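LamCAT (Aquimarina sp., PDB 6JIA) probably hydrolyses the beta-1,3-glucosidic bonds of laminarin, as a laminarinase of glycosyl hydrolase family 16. Local coordinates at residues Ile87-Phe92 / Met120-Thr125; Gly94-Phe99 / Asn202-Gly207; Phe99-Asp104 / Gly115-Met120; Val109-Cys114 / Thr132-Asp137. All blocks are in the same frame, centred on the assembly; numbering follows the deposited sequence.

Interaction 1 of 4, residues Ile87-Phe92 / Met120-Thr125; sequences IAMPSF and MEHVNT. With GLC (alpha-D-glucopyranose), chain B.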
# COMPACT_ATOMS: atom_id res chain seq x y z
N ILE A 87 10.85 -2.00 3.27
CA ILE A 87 9.97 -3.19 3.32
C ILE A 87 10.72 -4.42 2.83
O ILE A 87 11.41 -4.35 1.79
CB ILE A 87 8.68 -2.97 2.49
CG1 ILE A 87 7.95 -1.71 2.94
CG2 ILE A 87 7.79 -4.20 2.56
CD1 ILE A 87 6.72 -1.36 2.13
N ALA A 88 10.50 -5.52 3.52
CA ALA A 88 10.89 -6.89 3.11
C ALA A 88 9.61 -7.72 3.12
O ALA A 88 8.92 -7.69 4.11
CB ALA A 88 11.91 -7.46 4.06
N MET A 89 9.24 -8.35 2.01
CA MET A 89 7.92 -8.98 1.88
C MET A 89 8.11 -10.42 1.39
O MET A 89 9.09 -10.76 0.72
CB MET A 89 7.04 -8.18 0.92
CG MET A 89 7.44 -8.30 -0.52
SD MET A 89 6.75 -7.01 -1.59
CE MET A 89 7.82 -5.61 -1.20
N PRO A 90 7.13 -11.28 1.73
CA PRO A 90 7.17 -12.67 1.28
C PRO A 90 6.88 -12.73 -0.23
O PRO A 90 6.36 -11.77 -0.82
CB PRO A 90 6.12 -13.34 2.16
CG PRO A 90 5.17 -12.26 2.56
CD PRO A 90 5.92 -10.95 2.49
N SER A 91 7.20 -13.85 -0.84
CA SER A 91 7.03 -14.13 -2.27
C SER A 91 6.49 -15.56 -2.37
O SER A 91 7.24 -16.48 -2.07
CB SER A 91 8.34 -13.98 -3.00
OG SER A 91 8.20 -14.31 -4.38
N PHE A 92 5.19 -15.69 -2.66
CA PHE A 92 4.49 -17.00 -2.73
C PHE A 92 3.18 -16.79 -3.46
O PHE A 92 2.65 -15.64 -3.54
CB PHE A 92 4.31 -17.59 -1.34
CG PHE A 92 3.30 -16.90 -0.47
CD1 PHE A 92 1.94 -17.16 -0.59
CD2 PHE A 92 3.70 -15.97 0.46
CE1 PHE A 92 1.03 -16.52 0.22
CE2 PHE A 92 2.78 -15.33 1.27
CZ PHE A 92 1.45 -15.62 1.17
N MET A 120 4.01 0.76 -3.60
CA MET A 120 4.56 -0.58 -3.85
C MET A 120 3.39 -1.54 -3.84
O MET A 120 2.62 -1.51 -2.84
CB MET A 120 5.56 -1.05 -2.78
CG MET A 120 6.23 -2.35 -3.05
SD MET A 120 5.23 -3.82 -2.71
CE MET A 120 4.84 -3.62 -0.98
N GLU A 121 3.30 -2.34 -4.89
CA GLU A 121 2.54 -3.60 -4.85
C GLU A 121 3.38 -4.73 -5.43
O GLU A 121 4.16 -4.52 -6.34
CB GLU A 121 1.24 -3.51 -5.65
CG GLU A 121 0.24 -2.57 -5.03
CD GLU A 121 -1.02 -2.51 -5.85
OE1 GLU A 121 -1.00 -1.77 -6.91
OE2 GLU A 121 -1.94 -3.31 -5.53
N HIS A 122 3.13 -5.92 -4.94
CA HIS A 122 3.76 -7.14 -5.47
C HIS A 122 2.71 -8.24 -5.40
O HIS A 122 1.90 -8.20 -4.44
CB HIS A 122 5.00 -7.48 -4.63
CG HIS A 122 5.67 -8.74 -5.05
ND1 HIS A 122 5.41 -9.95 -4.45
CD2 HIS A 122 6.55 -9.00 -6.03
CE1 HIS A 122 6.12 -10.91 -5.04
NE2 HIS A 122 6.83 -10.35 -6.02
N VAL A 123 2.77 -9.14 -6.38
CA VAL A 123 1.90 -10.35 -6.40
C VAL A 123 2.74 -11.60 -6.58
O VAL A 123 3.76 -11.57 -7.35
CB VAL A 123 0.79 -10.21 -7.45
CG1 VAL A 123 -0.18 -9.12 -7.02
CG2 VAL A 123 1.32 -9.95 -8.84
N ASN A 124 2.26 -12.67 -5.96
CA ASN A 124 2.72 -14.04 -6.29
C ASN A 124 4.23 -14.10 -6.10
O ASN A 124 4.72 -13.70 -5.00
CB ASN A 124 2.19 -14.43 -7.67
CG ASN A 124 0.67 -14.46 -7.70
OD1 ASN A 124 0.04 -14.86 -6.73
ND2 ASN A 124 0.10 -13.99 -8.80
N THR A 125 4.96 -14.67 -7.07
CA THR A 125 6.43 -14.78 -6.97
C THR A 125 7.08 -13.89 -8.03
O THR A 125 8.20 -14.17 -8.42
CB THR A 125 6.86 -16.25 -7.09
OG1 THR A 125 6.39 -16.70 -8.35
CG2 THR A 125 6.28 -17.08 -5.96
C1 GLC B . -5.00 -0.44 -5.50
C2 GLC B . -6.35 -1.12 -5.70
C3 GLC B . -7.01 -1.45 -4.40
C4 GLC B . -6.11 -2.30 -3.57
C5 GLC B . -4.79 -1.49 -3.29
C6 GLC B . -3.73 -2.30 -2.51
O1 GLC B . -5.14 0.91 -5.05
O2 GLC B . -7.09 -0.35 -6.59
O3 GLC B . -8.24 -2.15 -4.68
O4 GLC B . -6.75 -2.74 -2.39
O5 GLC B . -4.21 -1.26 -4.62
O6 GLC B . -3.40 -3.53 -3.16
O HOH W 1 4.32 -10.95 -2.21
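The thioether ends of M89 and M120 meet tip to tip, M89 CE 3.5 Å from M120 SD. M120 sets CG anti to its own backbone N (chi1 -175°) and then bends twice, which brings its thioether over to M89; I87 CD1 joins the same apolar cluster at M120 CE. The sulfur of M89 also rests 3.5 Å from H122 CB, approaching the imidazole obliquely. Further along, the link turns polar. Water 1 lies in the plane of the H122 ring, 2.7 Å from H122 ND1, and donates to P90 O at 2.6 Å. H122 NE2 is bonded on its far side to E126 O, so both ring nitrogens are engaged and the ring's rotation is fixed. At the far end F92 N makes a weak, bent bond to N124 O (3.1 Å, 122°), while S91 OG packs 3.2 Å from T125 CA. The N124 side chain is engaged elsewhere: OD1 takes the backbone NH of G94 and ND2 reaches P210 O, which pins this loop.

E121 points away from 87-92 to the sugar side. Its OE2 accepts a bond from O6 of the bound GLC at 2.8 Å and another from W96 NE1, so the carboxylate is positioned from two directions. Y160 touches both methionines, and F92 meets F219 edge to face. The arrangement is that of the beta-sandwich jelly roll of family 16: apolar and water-linked on the inside, with E121 facing the cleft as the last acid of the family's ExDxxE signature, probably the acid/base residue as in relatives.

Interaction 2 of 4, residues Gly94-Phe99 / Asn202-Gly207; sequences GSWPAF and NMAIGG. With GLC (alpha-D-glucopyranose), chain B.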
# COMPACT_ATOMS: atom_id res chain seq x y z
N GLY A 94 -0.40 -16.40 -4.44
CA GLY A 94 -1.56 -15.88 -3.71
C GLY A 94 -1.26 -14.58 -2.98
O GLY A 94 -2.22 -13.97 -2.53
N SER A 95 0.00 -14.21 -2.77
CA SER A 95 0.38 -13.12 -1.85
C SER A 95 0.12 -11.81 -2.57
O SER A 95 0.36 -11.76 -3.78
CB SER A 95 1.81 -13.21 -1.40
OG SER A 95 2.72 -13.18 -2.50
N TRP A 96 -0.24 -10.76 -1.83
CA TRP A 96 -0.48 -9.43 -2.45
C TRP A 96 -0.26 -8.33 -1.42
O TRP A 96 -1.20 -7.78 -0.85
CB TRP A 96 -1.86 -9.44 -3.10
CG TRP A 96 -2.21 -8.16 -3.79
CD1 TRP A 96 -1.38 -7.15 -4.20
CD2 TRP A 96 -3.52 -7.78 -4.19
NE1 TRP A 96 -2.09 -6.16 -4.81
CE2 TRP A 96 -3.42 -6.52 -4.81
CE3 TRP A 96 -4.77 -8.40 -4.11
CZ2 TRP A 96 -4.53 -5.87 -5.35
CZ3 TRP A 96 -5.86 -7.75 -4.62
CH2 TRP A 96 -5.74 -6.49 -5.22
N PRO A 97 1.01 -8.08 -1.05
CA PRO A 97 1.35 -6.97 -0.14
C PRO A 97 1.25 -5.62 -0.86
O PRO A 97 1.45 -5.58 -2.11
CB PRO A 97 2.81 -7.22 0.26
CG PRO A 97 3.33 -8.36 -0.63
CD PRO A 97 2.18 -8.84 -1.49
N ALA A 98 0.92 -4.56 -0.10
CA ALA A 98 0.80 -3.22 -0.68
C ALA A 98 1.19 -2.17 0.35
O ALA A 98 0.94 -2.32 1.56
CB ALA A 98 -0.60 -3.03 -1.21
N PHE A 99 1.79 -1.12 -0.19
CA PHE A 99 2.10 0.15 0.49
C PHE A 99 1.54 1.25 -0.41
O PHE A 99 2.01 1.39 -1.55
CB PHE A 99 3.61 0.24 0.72
CG PHE A 99 4.10 1.60 1.17
CD1 PHE A 99 3.45 2.29 2.17
CD2 PHE A 99 5.25 2.15 0.64
CE1 PHE A 99 3.95 3.50 2.66
CE2 PHE A 99 5.73 3.38 1.11
CZ PHE A 99 5.07 4.06 2.10
N ASN A 202 -0.79 -3.19 3.85
CA ASN A 202 -1.51 -4.46 4.05
C ASN A 202 -0.79 -5.59 3.36
O ASN A 202 0.12 -5.33 2.56
CB ASN A 202 -2.96 -4.35 3.56
CG ASN A 202 -3.02 -4.24 2.05
OD1 ASN A 202 -2.82 -3.16 1.47
ND2 ASN A 202 -3.28 -5.37 1.40
N MET A 203 -1.24 -6.81 3.66
CA MET A 203 -0.95 -8.02 2.83
C MET A 203 -2.25 -8.78 2.61
O MET A 203 -2.76 -9.32 3.57
CB MET A 203 0.06 -8.95 3.50
CG MET A 203 0.42 -10.13 2.64
SD MET A 203 2.14 -10.67 2.97
CE MET A 203 2.15 -10.90 4.75
N ALA A 204 -2.79 -8.72 1.40
CA ALA A 204 -3.98 -9.48 0.98
C ALA A 204 -3.52 -10.89 0.59
O ALA A 204 -2.32 -11.10 0.25
CB ALA A 204 -4.70 -8.78 -0.12
N ILE A 205 -4.45 -11.82 0.65
CA ILE A 205 -4.27 -13.22 0.19
C ILE A 205 -5.32 -13.50 -0.88
O ILE A 205 -6.55 -13.40 -0.57
CB ILE A 205 -4.36 -14.22 1.34
CG1 ILE A 205 -3.32 -13.89 2.41
CG2 ILE A 205 -4.19 -15.65 0.80
CD1 ILE A 205 -1.88 -13.91 1.90
N GLY A 206 -4.86 -13.71 -2.12
CA GLY A 206 -5.74 -13.90 -3.29
C GLY A 206 -6.44 -12.64 -3.71
O GLY A 206 -6.26 -11.59 -3.08
N GLY A 207 -7.27 -12.75 -4.76
CA GLY A 207 -7.95 -11.60 -5.37
C GLY A 207 -7.79 -11.56 -6.86
O GLY A 207 -7.07 -12.38 -7.39
C1 GLC B . -5.00 -0.44 -5.50
C2 GLC B . -6.35 -1.12 -5.70
C3 GLC B . -7.01 -1.45 -4.40
C4 GLC B . -6.11 -2.30 -3.57
C5 GLC B . -4.79 -1.49 -3.29
C6 GLC B . -3.73 -2.30 -2.51
O1 GLC B . -5.14 0.91 -5.05
O2 GLC B . -7.09 -0.35 -6.59
O3 GLC B . -8.24 -2.15 -4.68
O4 GLC B . -6.75 -2.74 -2.39
O5 GLC B . -4.21 -1.26 -4.62
O6 GLC B . -3.40 -3.53 -3.16
O HOH W 2 -3.12 -5.67 -1.56
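W96 O is gripped by two donors, A204 N at 2.9 Å and water 2, also at 2.9 Å. The amide of A204 approaches from above the carbonyl plane. Water 2 also accepts from N202 ND2 at 3.0 Å and sits 2.7 Å from O6 of the bound GLC, so it ties both strands to the sugar; it lies over one face of the W96 indole as well. The return bond, W96 N to A204 O, is weak and bent, whereas the two bonds between A98 and N202, N to O each way, are nearly straight. Straightest is G206 N to G94 O, 2.7 Å long, 175° at the hydrogen and in the carbonyl plane.

W96 carries CG anti to its backbone N (chi1 -178°), which lays CE3 4.0 Å from A204 CB and turns an edge of the ring to G206 O, an oxygen buried here without a polar partner in the model. N202 OD1 comes 3.5 Å from A98 CB and holds W100 NE1, a second-shell grip on the indole beneath the sugar. P97, paired with M203, packs on the side away from W96.

Strands 95-99 and 202-205 run antiparallel, at 157°, in the sugar-binding sheet of the sandwich. Strand 37-39 touches A204 through Q37 and Y39, and M223 of strand 221-232, in the facing layer, packs against P97 and M203.

Interaction 3 of 4, residues Phe99-Asp104 / Gly115-Met120; sequences FWMLGD and GAIDIM. With GLC (alpha-D-glucopyranose), chain B.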
# COMPACT_ATOMS: atom_id res chain seq x y z
N PHE A 99 1.79 -1.12 -0.19
CA PHE A 99 2.10 0.15 0.49
C PHE A 99 1.54 1.25 -0.41
O PHE A 99 2.01 1.39 -1.55
CB PHE A 99 3.61 0.24 0.72
CG PHE A 99 4.10 1.60 1.17
CD1 PHE A 99 3.45 2.29 2.17
CD2 PHE A 99 5.25 2.15 0.64
CE1 PHE A 99 3.95 3.50 2.66
CE2 PHE A 99 5.73 3.38 1.11
CZ PHE A 99 5.07 4.06 2.10
N TRP A 100 0.50 1.93 0.05
CA TRP A 100 -0.34 2.79 -0.81
C TRP A 100 -1.01 3.91 -0.03
O TRP A 100 -0.83 4.05 1.21
CB TRP A 100 -1.34 1.93 -1.57
CG TRP A 100 -2.27 1.07 -0.77
CD1 TRP A 100 -1.96 0.04 0.09
CD2 TRP A 100 -3.70 1.06 -0.89
NE1 TRP A 100 -3.09 -0.57 0.53
CE2 TRP A 100 -4.17 0.01 -0.08
CE3 TRP A 100 -4.60 1.77 -1.68
CZ2 TRP A 100 -5.54 -0.30 -0.01
CZ3 TRP A 100 -5.95 1.49 -1.57
CH2 TRP A 100 -6.40 0.46 -0.75
N MET A 101 -1.73 4.70 -0.77
CA MET A 101 -2.38 5.92 -0.27
C MET A 101 -3.77 6.04 -0.91
O MET A 101 -3.90 5.62 -2.04
CB MET A 101 -1.51 7.12 -0.62
CG MET A 101 -0.09 7.05 -0.07
SD MET A 101 0.74 8.69 -0.32
CE MET A 101 0.08 9.54 1.10
N LEU A 102 -4.71 6.63 -0.19
CA LEU A 102 -6.09 6.96 -0.62
C LEU A 102 -6.37 8.43 -0.27
O LEU A 102 -5.96 8.89 0.81
CB LEU A 102 -7.08 6.06 0.10
CG LEU A 102 -7.23 4.63 -0.43
CD1 LEU A 102 -8.11 3.81 0.54
CD2 LEU A 102 -7.82 4.64 -1.83
N GLY A 103 -7.16 9.09 -1.09
CA GLY A 103 -7.69 10.42 -0.78
C GLY A 103 -8.52 10.38 0.50
O GLY A 103 -9.39 9.51 0.62
N ASP A 104 -8.27 11.32 1.40
CA ASP A 104 -9.08 11.62 2.61
C ASP A 104 -10.57 11.68 2.26
O ASP A 104 -11.38 11.30 3.14
CB ASP A 104 -8.73 13.00 3.17
CG ASP A 104 -7.55 12.94 4.09
OD1 ASP A 104 -7.01 11.83 4.25
OD2 ASP A 104 -7.19 14.00 4.64
N GLY A 115 -9.09 8.89 -5.61
CA GLY A 115 -7.73 8.59 -6.05
C GLY A 115 -7.02 7.59 -5.13
O GLY A 115 -7.26 7.54 -3.90
N ALA A 116 -6.08 6.86 -5.72
CA ALA A 116 -5.14 5.99 -5.00
C ALA A 116 -3.76 6.11 -5.63
O ALA A 116 -3.66 6.15 -6.87
CB ALA A 116 -5.66 4.57 -5.04
N ILE A 117 -2.74 6.17 -4.79
CA ILE A 117 -1.32 6.09 -5.20
C ILE A 117 -0.76 4.82 -4.58
O ILE A 117 -0.58 4.83 -3.35
CB ILE A 117 -0.49 7.30 -4.73
CG1 ILE A 117 -1.20 8.63 -5.01
CG2 ILE A 117 0.89 7.23 -5.40
CD1 ILE A 117 -0.48 9.81 -4.34
N ASP A 118 -0.55 3.78 -5.38
CA ASP A 118 0.16 2.57 -4.90
C ASP A 118 1.66 2.82 -5.01
O ASP A 118 2.18 2.94 -6.12
CB ASP A 118 -0.24 1.32 -5.69
CG ASP A 118 -1.66 0.89 -5.37
OD1 ASP A 118 -2.54 1.41 -6.02
OD2 ASP A 118 -1.85 -0.01 -4.44
N ILE A 119 2.33 2.93 -3.87
CA ILE A 119 3.79 3.16 -3.84
C ILE A 119 4.54 1.86 -4.10
O ILE A 119 5.58 1.88 -4.81
CB ILE A 119 4.18 3.82 -2.51
CG1 ILE A 119 3.44 5.14 -2.29
CG2 ILE A 119 5.70 3.98 -2.51
CD1 ILE A 119 3.50 5.67 -0.88
N MET A 120 4.01 0.76 -3.60
CA MET A 120 4.56 -0.58 -3.85
C MET A 120 3.39 -1.54 -3.84
O MET A 120 2.62 -1.51 -2.84
CB MET A 120 5.56 -1.05 -2.78
CG MET A 120 6.23 -2.35 -3.05
SD MET A 120 5.23 -3.82 -2.71
CE MET A 120 4.84 -3.62 -0.98
C1 GLC B . -5.00 -0.44 -5.50
C2 GLC B . -6.35 -1.12 -5.70
C3 GLC B . -7.01 -1.45 -4.40
C4 GLC B . -6.11 -2.30 -3.57
C5 GLC B . -4.79 -1.49 -3.29
C6 GLC B . -3.73 -2.30 -2.51
O1 GLC B . -5.14 0.91 -5.05
O2 GLC B . -7.09 -0.35 -6.59
O3 GLC B . -8.24 -2.15 -4.68
O4 GLC B . -6.75 -2.74 -2.39
O5 GLC B . -4.21 -1.26 -4.62
O6 GLC B . -3.40 -3.53 -3.16
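Strand 99-103 runs antiparallel to 116-118 (171°), and at F99 a classic beta bulge shifts the register, I119 N and M120 N both donating to F99 O, the former weakly. In the family 16 jelly roll the 115-120 segment carries the first part of the ExDxxE signature, with A116 at the place of the first glutamate of relatives, probably the nucleophile there, and D118 as its aspartate.

On the core side I119 CD1 lies over one face of the F99 ring, 4.0 Å from its centroid, a CH-pi contact, and meets M101 CG at 3.9 Å. On the cleft side W100 and D118 stand side by side, ring and carboxylate planes only 6° apart, with W100 CB 3.5 Å from D118 OD2. W100 takes chi1 57°, its indole tucked over its own backbone, which turns the ring face to the GLC, whose C5 lies 3.3 Å above its plane. A leucine in place of W100 would probably deprive the sugar of its flat platform and leave N202 OD1 without its indole mate. L102 CD2 packs on A116 CB. D118 OD1 accepts the bond from GLC O1 at 2.8 Å.

Interaction 4 of 4, residues Val109-Cys114 / Thr132-Asp137; sequences VGWPAC and TIHWQD. With BGC (beta-D-glucopyranose), chain C; GLC (alpha-D-glucopyranose), chain B; BGC (beta-D-glucopyranose), chain D.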
# COMPACT_ATOMS: atom_id res chain seq x y z
N VAL A 109 -16.74 10.74 -1.44
CA VAL A 109 -16.81 10.56 -2.93
C VAL A 109 -16.59 9.09 -3.31
O VAL A 109 -16.76 8.79 -4.46
CB VAL A 109 -15.83 11.48 -3.65
CG1 VAL A 109 -16.09 12.94 -3.26
CG2 VAL A 109 -14.36 11.10 -3.38
N GLY A 110 -16.12 8.24 -2.40
CA GLY A 110 -15.79 6.84 -2.71
C GLY A 110 -14.53 6.66 -3.56
O GLY A 110 -13.88 7.61 -3.98
N TRP A 111 -14.21 5.40 -3.82
CA TRP A 111 -13.17 4.97 -4.78
C TRP A 111 -13.86 4.68 -6.12
O TRP A 111 -14.95 4.09 -6.13
CB TRP A 111 -12.46 3.74 -4.19
CG TRP A 111 -11.31 3.26 -5.02
CD1 TRP A 111 -9.98 3.48 -4.81
CD2 TRP A 111 -11.40 2.48 -6.23
NE1 TRP A 111 -9.24 2.87 -5.79
CE2 TRP A 111 -10.08 2.24 -6.65
CE3 TRP A 111 -12.47 1.89 -6.91
CZ2 TRP A 111 -9.80 1.48 -7.78
CZ3 TRP A 111 -12.19 1.17 -8.05
CH2 TRP A 111 -10.87 0.95 -8.46
N PRO A 112 -13.26 5.02 -7.28
CA PRO A 112 -11.94 5.63 -7.37
C PRO A 112 -11.91 7.16 -7.48
O PRO A 112 -10.88 7.64 -7.73
CB PRO A 112 -11.43 5.04 -8.68
CG PRO A 112 -12.67 4.93 -9.56
CD PRO A 112 -13.85 4.81 -8.62
N ALA A 113 -13.00 7.87 -7.27
CA ALA A 113 -13.00 9.37 -7.34
C ALA A 113 -11.93 9.96 -6.38
O ALA A 113 -11.30 11.02 -6.69
CB ALA A 113 -14.37 9.91 -7.01
N CYS A 114 -11.75 9.34 -5.22
CA CYS A 114 -10.83 9.79 -4.15
C CYS A 114 -9.38 9.74 -4.62
O CYS A 114 -8.53 10.48 -4.07
CB CYS A 114 -11.00 8.99 -2.87
SG CYS A 114 -10.66 7.22 -3.11
N THR A 132 1.56 2.51 -9.18
CA THR A 132 0.32 2.79 -9.93
C THR A 132 -0.45 3.97 -9.33
O THR A 132 -0.51 4.08 -8.11
CB THR A 132 -0.58 1.56 -9.91
OG1 THR A 132 0.19 0.42 -10.25
CG2 THR A 132 -1.74 1.67 -10.86
N ILE A 133 -1.11 4.76 -10.19
CA ILE A 133 -2.22 5.65 -9.74
C ILE A 133 -3.53 5.13 -10.30
O ILE A 133 -3.55 4.60 -11.45
CB ILE A 133 -2.00 7.11 -10.15
CG1 ILE A 133 -1.42 7.24 -11.55
CG2 ILE A 133 -1.18 7.82 -9.09
CD1 ILE A 133 -1.53 8.68 -12.12
N HIS A 134 -4.57 5.29 -9.51
CA HIS A 134 -5.96 4.95 -9.87
C HIS A 134 -6.81 6.18 -9.63
O HIS A 134 -6.65 6.78 -8.59
CB HIS A 134 -6.50 3.84 -8.98
CG HIS A 134 -5.75 2.56 -9.05
ND1 HIS A 134 -6.19 1.50 -9.80
CD2 HIS A 134 -4.63 2.13 -8.39
CE1 HIS A 134 -5.39 0.46 -9.62
NE2 HIS A 134 -4.42 0.83 -8.77
N TRP A 135 -7.74 6.47 -10.53
CA TRP A 135 -8.59 7.67 -10.42
C TRP A 135 -9.76 7.58 -11.39
O TRP A 135 -9.88 6.54 -12.10
CB TRP A 135 -7.73 8.93 -10.58
CG TRP A 135 -7.31 9.28 -11.98
CD1 TRP A 135 -7.86 10.26 -12.76
CD2 TRP A 135 -6.29 8.66 -12.78
NE1 TRP A 135 -7.26 10.30 -13.98
CE2 TRP A 135 -6.29 9.33 -14.03
CE3 TRP A 135 -5.37 7.63 -12.56
CZ2 TRP A 135 -5.41 8.99 -15.05
CZ3 TRP A 135 -4.51 7.28 -13.58
CH2 TRP A 135 -4.52 7.97 -14.80
N GLN A 136 -10.56 8.65 -11.42
CA GLN A 136 -11.73 8.84 -12.31
C GLN A 136 -11.36 9.99 -13.24
O GLN A 136 -11.15 11.09 -12.70
CB GLN A 136 -12.94 9.12 -11.41
CG GLN A 136 -14.14 8.26 -11.68
CD GLN A 136 -15.24 8.52 -10.68
OE1 GLN A 136 -15.55 9.66 -10.34
NE2 GLN A 136 -15.85 7.45 -10.20
N ASP A 137 -11.23 9.73 -14.55
CA ASP A 137 -10.66 10.70 -15.52
C ASP A 137 -11.71 11.75 -15.91
O ASP A 137 -12.79 11.76 -15.30
CB ASP A 137 -10.04 9.99 -16.73
CG ASP A 137 -10.99 9.44 -17.78
OD1 ASP A 137 -12.24 9.63 -17.66
OD2 ASP A 137 -10.48 8.81 -18.69
C2 BGC C . -10.72 -2.10 -4.93
C3 BGC C . -11.90 -1.16 -4.83
C4 BGC C . -11.90 -0.48 -3.46
C5 BGC C . -10.55 0.28 -3.21
C6 BGC C . -10.43 0.82 -1.72
C1 BGC C . -9.42 -1.28 -4.65
O2 BGC C . -10.57 -2.55 -6.24
O3 BGC C . -13.02 -2.01 -5.01
O4 BGC C . -12.97 0.47 -3.27
O5 BGC C . -9.47 -0.73 -3.33
O6 BGC C . -10.50 -0.32 -0.79
C1 GLC B . -5.00 -0.44 -5.50
C2 GLC B . -6.35 -1.12 -5.70
C3 GLC B . -7.01 -1.45 -4.40
C4 GLC B . -6.11 -2.30 -3.57
C5 GLC B . -4.79 -1.49 -3.29
C6 GLC B . -3.73 -2.30 -2.51
O1 GLC B . -5.14 0.91 -5.05
O2 GLC B . -7.09 -0.35 -6.59
O3 GLC B . -8.24 -2.15 -4.68
O4 GLC B . -6.75 -2.74 -2.39
O5 GLC B . -4.21 -1.26 -4.62
O6 GLC B . -3.40 -3.53 -3.16
C2 BGC D . -14.91 -2.51 -6.31
C3 BGC D . -16.00 -1.90 -7.17
C4 BGC D . -16.81 -0.86 -6.41
C5 BGC D . -15.76 0.19 -5.87
C6 BGC D . -16.31 1.43 -5.10
C1 BGC D . -14.02 -1.36 -5.83
O2 BGC D . -14.15 -3.32 -7.09
O3 BGC D . -16.93 -2.98 -7.55
O4 BGC D . -17.72 -0.33 -7.31
O5 BGC D . -14.83 -0.47 -5.00
O6 BGC D . -17.16 0.83 -4.11
O HOH W 3 -10.56 11.01 -9.46
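W111 and H134 cross obliquely at the cleft, W111 CZ2 4.1 Å from H134 ND1, which comes up to the edge of the indole near its plane. Among the aromatic and sugar contacts, W111 is sandwiched: P112 CB stands 3.5 Å above the centre of one face, while C5 of the BGC in chain C lies 3.5 Å above the opposite face, toward the rim. The cis peptide before P112 folds the proline back under the indole, and CG anti to the W111 backbone N (chi1 -176°) swings the ring out between proline and sugar. The H134 ring offers a face to GLC O2, 3.5 Å above its centre, and H134 ND1 is bonded to Y142 OH, which limits how the imidazole can turn. Replacing W111 by an alanine would probably strip the chain C glucose of its stacking surface and leave P112 and H134 without their indole neighbour.

Van der Waals packing falls to P112 and A113, against the Q136 amide. The Q136 side chain crosses P112 at about a right angle, its NE2 3.7 Å from P112 CD and its OE1 3.5 Å from A113 CB.

Polar links are indirect or soft. Water 3 donates to A113 O at 2.9 Å and accepts from Q136 N, bridging loop and strand, and W135 CA points its hydrogen at P112 O (angle 152°). Within the loop itself C114 N bonds to G110 O.

With a water and a CA-H contact in place of direct bonds, the loop is held to the strand mainly by shape; here the sugars are met by the ring faces of W111 and H134, while acids elsewhere bind the GLC.

How the interactions relate
Interactions 2 and 3 are wholly buried and share strand 95-103, meeting at F99; both are backbone-bonded antiparallel pairs, one extending the sheet toward 197-205, the other toward 116-118. Interaction 1 is also largely buried but joins the two layers of the sandwich, so methionine packing and a bridging water replace strand pairing; it shares M120 with interaction 3. Interaction 4, about 10 Å from interaction 3 between centres and more open, rests on a loop packed against strand 128-136, which pairs with 116-118. The bound GLC touches all four, gripped by acids in interactions 1 and 3 and faced by aromatic rings in 3 and 4.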